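Long-range contact in putative acetyltransferase (Staphylococcus aureus subsp. aureus Mu50, PDB 3H4Q), which is a putative acetyltransferase of the GNAT family, probably moving an acetyl group from acetyl-CoA to a substrate not yet identified: residues F158-V163 with Y180-K184. Numbering follows the deposited sequence.
Sequences FGFHKV and YAYYK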
loop_
_atom_site.group_PDB
_atom_site.type_symbol
_atom_site.label_atom_id
_atom_site.label_comp_id
_atom_site.label_asym_id
_atom_site.label_seq_id
_atom_site.Cartn_x
_atom_site.Cartn_y
_atom_site.Cartn_z
ATOM N N PHE A 158 0.829 -4.514 11.984
ATOM C CA PHE A 158 1.712 -5.379 11.204
ATOM C C PHE A 158 3.179 -5.404 11.598
ATOM O O PHE A 158 4.009 -5.934 10.861
ATOM C CB PHE A 158 1.533 -5.073 9.737
ATOM C CG PHE A 158 0.176 -5.447 9.239
ATOM C CD1 PHE A 158 -0.110 -6.783 8.936
ATOM C CD2 PHE A 158 -0.826 -4.487 9.095
ATOM C CE1 PHE A 158 -1.369 -7.154 8.486
ATOM C CE2 PHE A 158 -2.081 -4.834 8.651
ATOM C CZ PHE A 158 -2.364 -6.174 8.344
ATOM N N GLY A 159 3.496 -4.869 12.771
ATOM C CA GLY A 159 4.845 -4.924 13.271
ATOM C C GLY A 159 5.911 -4.127 12.544
ATOM O O GLY A 159 7.072 -4.555 12.516
ATOM N N PHE A 160 5.549 -2.975 11.969
ATOM C CA PHE A 160 6.561 -2.101 11.357
ATOM C C PHE A 160 7.230 -1.269 12.416
ATOM O O PHE A 160 6.637 -0.981 13.468
ATOM C CB PHE A 160 5.969 -1.185 10.307
ATOM C CG PHE A 160 5.694 -1.866 9.007
ATOM C CD1 PHE A 160 4.600 -2.699 8.869
ATOM C CD2 PHE A 160 6.516 -1.668 7.929
ATOM C CE1 PHE A 160 4.344 -3.328 7.673
ATOM C CE2 PHE A 160 6.267 -2.282 6.735
ATOM C CZ PHE A 160 5.183 -3.115 6.600
ATOM N N HIS A 161 8.468 -0.880 12.130
ATOM C CA HIS A 161 9.280 -0.085 13.050
ATOM C C HIS A 161 9.638 1.229 12.385
ATOM O O HIS A 161 9.994 1.240 11.215
ATOM C CB HIS A 161 10.550 -0.857 13.409
ATOM C CG HIS A 161 10.287 -2.090 14.215
ATOM N ND1 HIS A 161 9.829 -3.262 13.656
ATOM C CD2 HIS A 161 10.398 -2.327 15.543
ATOM C CE1 HIS A 161 9.673 -4.171 14.603
ATOM N NE2 HIS A 161 10.012 -3.628 15.758
ATOM N N LYS A 162 9.507 2.324 13.125
ATOM C CA LYS A 162 9.850 3.656 12.636
ATOM C C LYS A 162 11.348 3.843 12.485
ATOM O O LYS A 162 12.128 3.181 13.166
ATOM C CB LYS A 162 9.413 4.719 13.641
ATOM C CG LYS A 162 7.942 4.836 13.831
ATOM C CD LYS A 162 7.622 5.906 14.862
ATOM C CE LYS A 162 6.133 6.095 14.919
ATOM N NZ LYS A 162 5.458 4.819 15.304
ATOM N N VAL A 163 11.735 4.786 11.628
ATOM C CA VAL A 163 13.144 5.158 11.437
ATOM C C VAL A 163 13.242 6.666 11.235
ATOM O O VAL A 163 12.286 7.293 10.765
ATOM C CB VAL A 163 13.773 4.438 10.234
ATOM C CG1 VAL A 163 13.868 2.953 10.502
ATOM C CG2 VAL A 163 12.966 4.693 8.964
ATOM N N TYR A 180 7.025 9.483 9.255
ATOM C CA TYR A 180 8.029 8.472 9.512
ATOM C C TYR A 180 8.132 7.499 8.360
ATOM O O TYR A 180 7.185 7.300 7.594
ATOM C CB TYR A 180 7.685 7.668 10.784
ATOM C CG TYR A 180 7.355 8.506 12.005
ATOM C CD1 TYR A 180 8.353 9.010 12.821
ATOM C CD2 TYR A 180 6.029 8.781 12.342
ATOM C CE1 TYR A 180 8.044 9.775 13.923
ATOM C CE2 TYR A 180 5.713 9.553 13.442
ATOM C CZ TYR A 180 6.717 10.044 14.228
ATOM O OH TYR A 180 6.399 10.799 15.338
ATOM N N ALA A 181 9.306 6.896 8.261
ATOM C CA ALA A 181 9.557 5.831 7.326
ATOM C C ALA A 181 9.514 4.626 8.225
ATOM O O ALA A 181 9.861 4.718 9.403
ATOM C CB ALA A 181 10.911 5.971 6.700
ATOM N N TYR A 182 9.086 3.503 7.672
ATOM C CA TYR A 182 8.972 2.268 8.419
ATOM C C TYR A 182 9.604 1.093 7.680
ATOM O O TYR A 182 9.656 1.074 6.440
ATOM C CB TYR A 182 7.502 1.899 8.561
ATOM C CG TYR A 182 6.660 2.753 9.465
ATOM C CD1 TYR A 182 6.004 3.879 8.982
ATOM C CD2 TYR A 182 6.444 2.384 10.782
ATOM C CE1 TYR A 182 5.197 4.636 9.798
ATOM C CE2 TYR A 182 5.642 3.143 11.616
ATOM C CZ TYR A 182 5.020 4.262 11.117
ATOM O OH TYR A 182 4.221 5.004 11.944
ATOM N N TYR A 183 10.055 0.104 8.449
ATOM C CA TYR A 183 10.529 -1.141 7.877
ATOM C C TYR A 183 9.956 -2.286 8.679
ATOM O O TYR A 183 9.592 -2.131 9.840
ATOM C CB TYR A 183 12.062 -1.236 7.875
ATOM C CG TYR A 183 12.662 -1.402 9.248
ATOM C CD1 TYR A 183 12.810 -2.662 9.822
ATOM C CD2 TYR A 183 13.071 -0.306 9.970
ATOM C CE1 TYR A 183 13.344 -2.813 11.086
ATOM C CE2 TYR A 183 13.606 -0.443 11.238
ATOM C CZ TYR A 183 13.743 -1.700 11.790
ATOM O OH TYR A 183 14.281 -1.833 13.052
ATOM N N LYS A 184 9.880 -3.438 8.034
ATOM C CA LYS A 184 9.468 -4.675 8.676
ATOM C C LYS A 184 10.457 -5.745 8.256
ATOM O O LYS A 184 10.702 -5.925 7.060
ATOM C CB LYS A 184 8.064 -5.115 8.267
ATOM C CG LYS A 184 7.691 -6.433 8.925
ATOM C CD LYS A 184 6.275 -6.906 8.678
ATOM C CE LYS A 184 5.945 -8.016 9.696
ATOM N NZ LYS A 184 4.535 -8.494 9.604
#
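The Phe160 ring and CB of Lys184 form the apolar centre of this contact, in which the edge strand 161-162 of the GNAT sheet pairs antiparallel with strand 181-185. CB of Lys184 sits over the middle of one face of the Phe160 ring, 3.7 Å from its centroid, the two side chains crossing nearly at right angles. Phe160 CB packs against CD2 of Tyr182 at 3.6 Å; strand 139-143 and Phe125 of helix 120-134 close in around the ring, while Phe155 stacks on Tyr182. The sheet face bearing His161 is built differently. There CG of Tyr183 lies between its backbone N and carbonyl carbon (chi1 70°), which carries the ring toward 161-163, where it takes His161 CB over one face and Val163 CG1 at its edge, 3.4 Å from CD2. On the other face, Lys162 runs alongside Tyr182, its CG against CE2, and lays CE over the face of the Tyr180 ring, 3.8 Å from the centroid; the cation-pi attraction of its NZ is weak at most.

Backbone bonds join the strands: His161 and Tyr183 exchange a pair, N to O each way, and Val163 N reaches Ala181 O at 2.9 Å. At the opposite end Gly159, with positive phi, is the C-prime residue of the Schellman motif that ends helix 153-157. From the partner strand, Lys184 stays extended past CG, passing the Phe160 ring to bring NZ within 2.9 Å of Phe158 O in a hydrogen bond, the donor lying 33° out of the carbonyl plane.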